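Local structure of glycerol kinase, putative (Plasmodium falciparum, 2W40) at residues 2-10 against 19-28; 75-83 against 448-458. The protein probably catalyses the ATP-dependent phosphorylation of glycerol to sn-glycerol 3-phosphate, as expected of a glycerol kinase of the FGGY family. One frame throughout, in Å; residues are numbered along the deposited sequence.

In the fold
Both contacts are built on one mixed sheet, in which strand 3-11 lies between strand 15-21, its antiparallel hairpin partner, and strand 74-83, which runs parallel to it. Interaction 1 joins the hairpin strands near the N-terminus. Interaction 2, later in the chain, lays helix 443-455 on strand 74-83, bringing together segments 365 residues apart. Their centres are about 9 Å apart and they touch directly: Val5 N lies 2.8 Å from Ile75 O, and Ser8 OG packs at 3.4 Å from Ala448 CB. The helix thus reaches both strands, tying a C-terminal part of the sequence to the N-terminal sheet of this sugar kinase/Hsp70/actin superfamily member.

Interaction 1: 2-10 against 19-28; sequences SMNVILSID and FFYDEELNIV
Ser8 N donates to Phe19 O at 2.7 Å in a practically straight bond, the shortest between the segments. Ser8 with Phe19 and Ile6 with Tyr21 are the antiparallel hydrogen-bonded pairs. Between them Leu7 and Phe20 form a non-hydrogen-bonded pair whose side chains run alongside each other: with CG anti to the backbone N (chi1 170°), Leu7 places CD1 over one face of the Phe20 ring in a CH-pi contact, 3.9 Å from the centroid. Val5 CG2 meets the edge of the same ring, and Val5 CG1 touches Val28 CG2 at 3.7 Å. Helix 49-70 covers this side through Met60 and Leu67.

Where direct strand pairing has ended, a water continues the connection, accepting from Glu23 N and donating to Asn4 O. Asn4 ND2 also gives Glu23 OE1 a weak but straight bond of 3.3 Å, with amide and carboxylate planes 72° apart; the stronger partner of Glu23 is Lys77, through a salt bridge at OE2. In the type I turn Asp22-Leu25, Asp22 OD1 is gripped weakly by Glu24 N within the turn and by Asn26 N just after it, the latter at 2.9 Å from above the carboxylate plane (53° out of it). Asp22 CB stays 4.2 Å from Met3 SD, just short of the end of a chain bent at chi2 and chi3.

The other face of the hairpin carries Ile6, Ser8, Phe19 and Tyr21; Ser8 CB lies 4.0 Å from Tyr21 CE2 at the ring edge, and both hydroxyls bond to Ser445 of helix 443-455. Helices on both faces of an antiparallel hairpin fit the N-terminal domain of FGGY kinases, a branch of the actin-like ATPase fold.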
loop_
_atom_site.group_PDB
_atom_site.type_symbol
_atom_site.label_atom_id
_atom_site.label_comp_id
_atom_site.label_asym_id
_atom_site.label_seq_id
_atom_site.Cartn_x
_atom_site.Cartn_y
_atom_site.Cartn_z
ATOM N N SER C 2 -12.597 -6.876 -52.929
ATOM C CA SER C 2 -12.132 -5.461 -52.796
ATOM C C SER C 2 -12.852 -4.754 -51.732
ATOM O O SER C 2 -14.079 -4.717 -51.723
ATOM C CB SER C 2 -12.325 -4.716 -54.063
ATOM O OG SER C 2 -11.812 -5.584 -55.026
ATOM N N MET C 3 -12.059 -4.167 -50.859
ATOM C CA MET C 3 -12.546 -3.823 -49.560
ATOM C C MET C 3 -12.291 -2.326 -49.309
ATOM O O MET C 3 -11.151 -1.914 -49.406
ATOM C CB MET C 3 -11.824 -4.642 -48.463
ATOM C CG MET C 3 -12.201 -4.372 -46.987
ATOM S SD MET C 3 -13.957 -4.497 -46.641
ATOM C CE MET C 3 -14.032 -6.190 -46.129
ATOM N N ASN C 4 -13.358 -1.566 -49.056
ATOM C CA ASN C 4 -13.164 -0.194 -48.605
ATOM C C ASN C 4 -13.036 -0.202 -47.087
ATOM O O ASN C 4 -13.834 -0.836 -46.397
ATOM C CB ASN C 4 -14.326 0.677 -48.925
ATOM C CG ASN C 4 -14.508 0.905 -50.384
ATOM O OD1 ASN C 4 -13.646 0.702 -51.218
ATOM N ND2 ASN C 4 -15.687 1.384 -50.700
ATOM N N VAL C 5 -12.041 0.601 -46.623
ATOM C CA VAL C 5 -11.895 0.782 -45.191
ATOM C C VAL C 5 -11.609 2.203 -44.770
ATOM O O VAL C 5 -11.174 3.010 -45.549
ATOM C CB VAL C 5 -10.770 -0.134 -44.602
ATOM C CG1 VAL C 5 -11.052 -1.708 -44.817
ATOM C CG2 VAL C 5 -9.463 0.297 -45.154
ATOM N N ILE C 6 -11.903 2.447 -43.502
ATOM C CA ILE C 6 -11.646 3.708 -42.804
ATOM C C ILE C 6 -10.550 3.382 -41.773
ATOM O O ILE C 6 -10.716 2.461 -40.956
ATOM C CB ILE C 6 -12.875 4.259 -42.102
ATOM C CG1 ILE C 6 -14.034 4.452 -43.066
ATOM C CG2 ILE C 6 -12.531 5.580 -41.307
ATOM C CD1 ILE C 6 -15.358 4.528 -42.288
ATOM N N LEU C 7 -9.458 4.148 -41.800
ATOM C CA LEU C 7 -8.425 3.987 -40.718
ATOM C C LEU C 7 -8.772 4.952 -39.578
ATOM O O LEU C 7 -8.887 6.156 -39.809
ATOM C CB LEU C 7 -6.989 4.206 -41.197
ATOM C CG LEU C 7 -5.830 4.310 -40.230
ATOM C CD1 LEU C 7 -5.832 3.124 -39.232
ATOM C CD2 LEU C 7 -4.478 4.640 -40.836
ATOM N N SER C 8 -8.936 4.396 -38.361
ATOM C CA SER C 8 -9.148 5.229 -37.177
ATOM C C SER C 8 -7.918 5.043 -36.275
ATOM O O SER C 8 -7.648 3.873 -35.884
ATOM C CB SER C 8 -10.468 4.874 -36.460
ATOM O OG SER C 8 -10.579 5.651 -35.288
ATOM N N ILE C 9 -7.169 6.148 -35.998
ATOM C CA ILE C 9 -5.989 6.065 -35.150
ATOM C C ILE C 9 -6.433 6.591 -33.765
ATOM O O ILE C 9 -6.950 7.736 -33.656
ATOM C CB ILE C 9 -4.845 6.944 -35.688
ATOM C CG1 ILE C 9 -4.399 6.392 -37.085
ATOM C CG2 ILE C 9 -3.764 7.084 -34.568
ATOM C CD1 ILE C 9 -3.569 7.394 -37.870
ATOM N N ASP C 10 -6.182 5.797 -32.702
ATOM C CA ASP C 10 -6.416 6.254 -31.314
ATOM C C ASP C 10 -5.050 6.237 -30.597
ATOM O O ASP C 10 -4.503 5.209 -30.285
ATOM C CB ASP C 10 -7.434 5.336 -30.654
ATOM C CG ASP C 10 -7.671 5.577 -29.206
ATOM O OD1 ASP C 10 -7.225 6.600 -28.678
ATOM O OD2 ASP C 10 -8.403 4.696 -28.575
ATOM N N PHE C 19 -7.264 0.977 -35.958
ATOM C CA PHE C 19 -8.499 0.265 -36.271
ATOM C C PHE C 19 -8.847 0.514 -37.678
ATOM O O PHE C 19 -8.910 1.665 -38.124
ATOM C CB PHE C 19 -9.639 0.700 -35.407
ATOM C CG PHE C 19 -9.412 0.426 -33.967
ATOM C CD1 PHE C 19 -9.883 -0.701 -33.388
ATOM C CD2 PHE C 19 -8.743 1.329 -33.194
ATOM C CE1 PHE C 19 -9.719 -0.940 -32.081
ATOM C CE2 PHE C 19 -8.551 1.094 -31.904
ATOM C CZ PHE C 19 -9.033 -0.085 -31.335
ATOM N N PHE C 20 -9.005 -0.566 -38.421
ATOM C CA PHE C 20 -9.562 -0.487 -39.793
ATOM C C PHE C 20 -11.005 -0.960 -39.722
ATOM O O PHE C 20 -11.265 -2.108 -39.361
ATOM C CB PHE C 20 -8.722 -1.271 -40.810
ATOM C CG PHE C 20 -7.296 -0.835 -40.865
ATOM C CD1 PHE C 20 -6.834 -0.042 -41.871
ATOM C CD2 PHE C 20 -6.373 -1.209 -39.824
ATOM C CE1 PHE C 20 -5.484 0.337 -41.905
ATOM C CE2 PHE C 20 -5.035 -0.855 -39.888
ATOM C CZ PHE C 20 -4.613 -0.034 -40.913
ATOM N N TYR C 21 -11.892 -0.056 -40.055
ATOM C CA TYR C 21 -13.304 -0.287 -40.092
ATOM C C TYR C 21 -13.804 -0.434 -41.523
ATOM O O TYR C 21 -13.426 0.328 -42.395
ATOM C CB TYR C 21 -14.103 0.814 -39.422
ATOM C CG TYR C 21 -13.937 0.893 -37.914
ATOM C CD1 TYR C 21 -14.858 0.277 -37.097
ATOM C CD2 TYR C 21 -13.006 1.714 -37.303
ATOM C CE1 TYR C 21 -14.794 0.317 -35.745
ATOM C CE2 TYR C 21 -12.908 1.718 -35.942
ATOM C CZ TYR C 21 -13.841 1.052 -35.151
ATOM O OH TYR C 21 -13.822 1.091 -33.776
ATOM N N ASP C 22 -14.667 -1.422 -41.724
ATOM C CA ASP C 22 -15.374 -1.507 -43.015
ATOM C C ASP C 22 -16.495 -0.427 -42.958
ATOM O O ASP C 22 -16.691 0.232 -41.965
ATOM C CB ASP C 22 -15.905 -2.914 -43.291
ATOM C CG ASP C 22 -17.070 -3.331 -42.436
ATOM O OD1 ASP C 22 -17.765 -2.533 -41.780
ATOM O OD2 ASP C 22 -17.348 -4.570 -42.542
ATOM N N GLU C 23 -17.277 -0.255 -44.036
ATOM C CA GLU C 23 -18.265 0.794 -44.101
ATOM C C GLU C 23 -19.550 0.528 -43.375
ATOM O O GLU C 23 -20.428 1.385 -43.343
ATOM C CB GLU C 23 -18.464 1.226 -45.549
ATOM C CG GLU C 23 -17.165 1.713 -46.189
ATOM C CD GLU C 23 -17.238 2.190 -47.608
ATOM O OE1 GLU C 23 -17.950 1.536 -48.361
ATOM O OE2 GLU C 23 -16.591 3.200 -47.966
ATOM N N GLU C 24 -19.674 -0.671 -42.774
ATOM C CA GLU C 24 -20.708 -1.008 -41.798
ATOM C C GLU C 24 -20.211 -0.965 -40.369
ATOM O O GLU C 24 -20.905 -1.326 -39.434
ATOM C CB GLU C 24 -21.351 -2.373 -42.168
ATOM C CG GLU C 24 -21.978 -2.366 -43.612
ATOM C CD GLU C 24 -23.331 -1.537 -43.686
ATOM O OE1 GLU C 24 -24.038 -1.392 -42.625
ATOM O OE2 GLU C 24 -23.689 -1.022 -44.817
ATOM N N LEU C 25 -19.024 -0.349 -40.218
ATOM C CA LEU C 25 -18.438 -0.088 -38.907
ATOM C C LEU C 25 -18.131 -1.375 -38.126
ATOM O O LEU C 25 -18.006 -1.369 -36.879
ATOM C CB LEU C 25 -19.289 0.910 -38.116
ATOM C CG LEU C 25 -19.399 2.289 -38.719
ATOM C CD1 LEU C 25 -20.358 3.122 -37.874
ATOM C CD2 LEU C 25 -17.946 2.947 -38.952
ATOM N N ASN C 26 -17.825 -2.411 -38.871
ATOM C CA ASN C 26 -17.177 -3.622 -38.334
ATOM C C ASN C 26 -15.639 -3.450 -38.379
ATOM O O ASN C 26 -15.102 -2.974 -39.372
ATOM C CB ASN C 26 -17.496 -4.870 -39.189
ATOM C CG ASN C 26 -18.973 -5.122 -39.379
ATOM O OD1 ASN C 26 -19.492 -5.147 -40.555
ATOM N ND2 ASN C 26 -19.673 -5.327 -38.277
ATOM N N ILE C 27 -14.955 -3.820 -37.305
ATOM C CA ILE C 27 -13.543 -3.869 -37.333
ATOM C C ILE C 27 -13.022 -5.019 -38.166
ATOM O O ILE C 27 -13.335 -6.221 -37.869
ATOM C CB ILE C 27 -12.914 -3.938 -35.853
ATOM C CG1 ILE C 27 -13.413 -2.750 -35.043
ATOM C CG2 ILE C 27 -11.416 -4.018 -35.936
ATOM C CD1 ILE C 27 -12.997 -2.783 -33.519
ATOM N N VAL C 28 -12.293 -4.713 -39.222
ATOM C CA VAL C 28 -11.635 -5.737 -40.039
ATOM C C VAL C 28 -10.171 -6.000 -39.707
ATOM O O VAL C 28 -9.618 -7.035 -40.017
ATOM C CB VAL C 28 -11.860 -5.459 -41.561
ATOM C CG1 VAL C 28 -13.443 -5.411 -41.858
ATOM C CG2 VAL C 28 -11.119 -4.150 -42.001
HETATM O O HOH W 1 -16.501 -1.469 -46.502
#

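Interaction 2: 75-83 against 448-458. With EDO (1,2-ethanediol), chain B; GOL (glycerol), chain D; EDO (1,2-ethanediol), chain E.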
loop_
_atom_site.group_PDB
_atom_site.type_symbol
_atom_site.label_atom_id
_atom_site.label_comp_id
_atom_site.label_asym_id
_atom_site.label_seq_id
_atom_site.Cartn_x
_atom_site.Cartn_y
_atom_site.Cartn_z
ATOM N N ILE C 75 -9.040 -0.322 -50.429
ATOM C CA ILE C 75 -9.146 1.134 -50.610
ATOM C C ILE C 75 -9.287 1.778 -49.218
ATOM O O ILE C 75 -10.305 1.570 -48.536
ATOM C CB ILE C 75 -10.331 1.623 -51.506
ATOM C CG1 ILE C 75 -10.142 1.040 -52.948
ATOM C CG2 ILE C 75 -10.422 3.185 -51.512
ATOM C CD1 ILE C 75 -11.416 1.094 -53.844
ATOM N N ILE C 76 -8.280 2.568 -48.838
ATOM C CA ILE C 76 -8.377 3.358 -47.561
ATOM C C ILE C 76 -9.053 4.663 -47.942
ATOM O O ILE C 76 -8.500 5.433 -48.668
ATOM C CB ILE C 76 -6.990 3.630 -46.894
ATOM C CG1 ILE C 76 -6.242 2.323 -46.772
ATOM C CG2 ILE C 76 -7.177 4.316 -45.598
ATOM C CD1 ILE C 76 -4.873 2.391 -46.405
ATOM N N LYS C 77 -10.274 4.866 -47.499
ATOM C CA LYS C 77 -11.086 5.998 -47.925
ATOM C C LYS C 77 -10.644 7.300 -47.254
ATOM O O LYS C 77 -10.668 8.388 -47.842
ATOM C CB LYS C 77 -12.544 5.748 -47.599
ATOM C CG LYS C 77 -13.185 4.636 -48.491
ATOM C CD LYS C 77 -13.181 5.077 -49.876
ATOM C CE LYS C 77 -14.212 4.312 -50.683
ATOM N NZ LYS C 77 -15.686 4.635 -50.255
ATOM N N CYS C 78 -10.293 7.152 -45.978
ATOM C CA CYS C 78 -9.959 8.319 -45.148
ATOM C C CYS C 78 -9.350 7.844 -43.846
ATOM O O CYS C 78 -9.390 6.660 -43.503
ATOM C CB CYS C 78 -11.200 9.110 -44.860
ATOM S SG CYS C 78 -12.534 8.186 -44.233
ATOM N N ILE C 79 -8.844 8.836 -43.077
ATOM C CA ILE C 79 -8.199 8.615 -41.781
ATOM C C ILE C 79 -8.867 9.536 -40.776
ATOM O O ILE C 79 -9.005 10.724 -41.047
ATOM C CB ILE C 79 -6.656 8.863 -41.841
ATOM C CG1 ILE C 79 -6.022 7.899 -42.819
ATOM C CG2 ILE C 79 -6.065 8.869 -40.448
ATOM C CD1 ILE C 79 -4.552 8.366 -43.217
ATOM N N GLY C 80 -9.294 9.007 -39.637
ATOM C CA GLY C 80 -9.700 9.825 -38.465
ATOM C C GLY C 80 -8.665 9.638 -37.334
ATOM O O GLY C 80 -8.062 8.568 -37.178
ATOM N N ILE C 81 -8.431 10.742 -36.623
ATOM C CA ILE C 81 -7.447 10.808 -35.575
ATOM C C ILE C 81 -8.132 11.165 -34.264
ATOM O O ILE C 81 -8.931 12.122 -34.191
ATOM C CB ILE C 81 -6.360 11.846 -35.896
ATOM C CG1 ILE C 81 -5.550 11.285 -37.065
ATOM C CG2 ILE C 81 -5.491 12.123 -34.658
ATOM C CD1 ILE C 81 -4.429 12.122 -37.586
ATOM N N THR C 82 -7.834 10.388 -33.201
ATOM C CA THR C 82 -8.224 10.750 -31.858
ATOM C C THR C 82 -7.116 10.449 -30.902
ATOM O O THR C 82 -6.209 9.678 -31.229
ATOM C CB THR C 82 -9.592 10.058 -31.500
ATOM O OG1 THR C 82 -10.111 10.668 -30.339
ATOM C CG2 THR C 82 -9.475 8.549 -31.365
ATOM N N ASN C 83 -7.147 11.081 -29.747
ATOM C CA ASN C 83 -5.927 11.105 -28.928
ATOM C C ASN C 83 -6.165 11.476 -27.501
ATOM O O ASN C 83 -7.117 12.171 -27.184
ATOM C CB ASN C 83 -5.017 12.233 -29.479
ATOM C CG ASN C 83 -5.738 13.609 -29.459
ATOM O OD1 ASN C 83 -6.651 13.853 -30.286
ATOM N ND2 ASN C 83 -5.255 14.578 -28.559
ATOM N N ALA C 448 -14.085 8.433 -34.182
ATOM C CA ALA C 448 -13.180 9.024 -35.138
ATOM C C ALA C 448 -13.453 8.486 -36.546
ATOM O O ALA C 448 -13.293 9.215 -37.531
ATOM C CB ALA C 448 -11.722 8.783 -34.756
ATOM N N ALA C 449 -13.828 7.212 -36.644
ATOM C CA ALA C 449 -14.144 6.625 -37.956
ATOM C C ALA C 449 -15.418 7.251 -38.446
ATOM O O ALA C 449 -15.559 7.506 -39.614
ATOM C CB ALA C 449 -14.271 5.119 -37.774
ATOM N N VAL C 450 -16.364 7.506 -37.529
ATOM C CA VAL C 450 -17.622 8.192 -37.889
ATOM C C VAL C 450 -17.343 9.599 -38.477
ATOM O O VAL C 450 -17.885 9.955 -39.566
ATOM C CB VAL C 450 -18.696 8.211 -36.723
ATOM C CG1 VAL C 450 -19.883 9.201 -37.030
ATOM C CG2 VAL C 450 -19.149 6.738 -36.394
ATOM N N LEU C 451 -16.531 10.379 -37.770
ATOM C CA LEU C 451 -16.303 11.711 -38.234
ATOM C C LEU C 451 -15.581 11.686 -39.605
ATOM O O LEU C 451 -15.954 12.424 -40.508
ATOM C CB LEU C 451 -15.488 12.530 -37.183
ATOM C CG LEU C 451 -16.081 12.882 -35.843
ATOM C CD1 LEU C 451 -14.876 13.307 -34.916
ATOM C CD2 LEU C 451 -17.130 13.915 -36.006
ATOM N N ALA C 452 -14.548 10.855 -39.749
ATOM C CA ALA C 452 -13.757 10.797 -40.953
ATOM C C ALA C 452 -14.665 10.387 -42.171
ATOM O O ALA C 452 -14.659 11.017 -43.249
ATOM C CB ALA C 452 -12.598 9.861 -40.770
ATOM N N GLY C 453 -15.450 9.324 -41.965
ATOM C CA GLY C 453 -16.394 8.889 -42.971
ATOM C C GLY C 453 -17.426 9.875 -43.380
ATOM O O GLY C 453 -17.781 10.002 -44.541
ATOM N N LEU C 454 -17.995 10.546 -42.423
ATOM C CA LEU C 454 -19.009 11.582 -42.700
ATOM C C LEU C 454 -18.406 12.691 -43.562
ATOM O O LEU C 454 -19.032 13.141 -44.520
ATOM C CB LEU C 454 -19.563 12.140 -41.451
ATOM C CG LEU C 454 -20.649 11.263 -40.750
ATOM C CD1 LEU C 454 -20.981 11.837 -39.340
ATOM C CD2 LEU C 454 -21.956 10.966 -41.574
ATOM N N GLU C 455 -17.133 13.014 -43.305
ATOM C CA GLU C 455 -16.467 14.122 -44.010
ATOM C C GLU C 455 -16.299 13.768 -45.516
ATOM O O GLU C 455 -16.408 14.678 -46.407
ATOM C CB GLU C 455 -15.131 14.473 -43.362
ATOM C CG GLU C 455 -14.389 15.525 -44.166
ATOM C CD GLU C 455 -14.917 16.932 -44.239
ATOM O OE1 GLU C 455 -15.947 17.262 -43.544
ATOM O OE2 GLU C 455 -14.238 17.803 -44.942
ATOM N N VAL C 456 -16.070 12.501 -45.847
ATOM C CA VAL C 456 -15.950 12.091 -47.247
ATOM C C VAL C 456 -17.222 11.407 -47.841
ATOM O O VAL C 456 -17.159 10.802 -48.932
ATOM C CB VAL C 456 -14.702 11.221 -47.490
ATOM C CG1 VAL C 456 -13.387 11.997 -47.234
ATOM C CG2 VAL C 456 -14.719 9.929 -46.669
ATOM N N LYS C 457 -18.340 11.562 -47.137
ATOM C CA LYS C 457 -19.671 11.142 -47.567
ATOM C C LYS C 457 -19.810 9.630 -47.767
ATOM O O LYS C 457 -20.517 9.151 -48.707
ATOM C CB LYS C 457 -20.034 11.808 -48.882
ATOM C CG LYS C 457 -19.686 13.310 -49.060
ATOM C CD LYS C 457 -20.404 14.088 -48.130
ATOM C CE LYS C 457 -20.351 15.634 -48.525
ATOM N NZ LYS C 457 -20.742 16.398 -47.316
ATOM N N ILE C 458 -19.184 8.847 -46.875
ATOM C CA ILE C 458 -19.361 7.353 -46.873
ATOM C C ILE C 458 -20.821 7.023 -46.638
ATOM O O ILE C 458 -21.365 6.118 -47.270
ATOM C CB ILE C 458 -18.489 6.626 -45.830
ATOM C CG1 ILE C 458 -17.033 6.854 -46.183
ATOM C CG2 ILE C 458 -18.900 5.171 -45.757
ATOM C CD1 ILE C 458 -15.958 6.080 -45.414
HETATM C C1 EDO B . -4.790 3.052 -50.073
HETATM O O1 EDO B . -6.111 2.912 -50.611
HETATM C C2 EDO B . -3.665 2.021 -50.325
HETATM O O2 EDO B . -4.128 0.649 -50.380
HETATM C C1 GOL D . -17.190 8.598 -51.519
HETATM O O1 GOL D . -17.533 8.210 -50.217
HETATM C C2 GOL D . -15.766 8.234 -51.944
HETATM O O2 GOL D . -15.361 6.893 -51.728
HETATM C C3 GOL D . -15.540 8.680 -53.392
HETATM O O3 GOL D . -14.873 7.726 -54.215
HETATM C C1 EDO E . -20.609 15.468 -41.431
HETATM O O1 EDO E . -22.007 15.778 -41.485
HETATM C C2 EDO E . -19.819 16.712 -41.615
HETATM O O2 EDO E . -19.166 16.671 -42.902
#
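Cys78 reaches from strand 75-83 toward the C-terminal end of helix 448-455, beginning with CB, which lies 4.0 Å from Val456 CG2. SG then sits between the backbone N and carbonyl carbon of its own residue (chi1 51°), a rotation that turns the sulfur to the helix end. There it meets Val456 CG2 at 3.7 Å, Ala452 CB at 3.8 Å and, more loosely, Ile458 CD1. Ala452 O is also near SG, but its hydrogen-bond partner outside the segments is Thr243 OG1.

Small residues bring the helix close to the strand: the short axes approach to 6.8 Å at 141°, and Gly80 and Ala452 are the nearest pair by CA atoms. Ala452 CB rests against Gly80 N at 3.6 Å, and Ala448 O comes up to Gly80 CA, so that the bare strand backbone lies directly against the helix. One turn earlier, Ala448 CB packs against CB and CG2 of Thr82, whose OG1 bonds instead to Ile246 O. With no hydrogen bond between the segments, this is helix-on-sheet packing of the actin-like ATPase fold, joining C-terminal-family sequence to the N-terminal sheet.

A Schellman motif ends the helix: Ile458 N returns to Gly453 O and Lys457 N to Leu454 O, with Lys457 at positive phi. This turn sends Ile458 CD1 back to Lys77 CB, 4.1 Å away. Beyond that apolar touch, and away from the annotated ADP-binding residues, a glycerol bridges Lys77 and Val456, accepting from Lys77 NZ at its O2 (2.7 Å) and donating from O1 to Val456 O (2.9 Å).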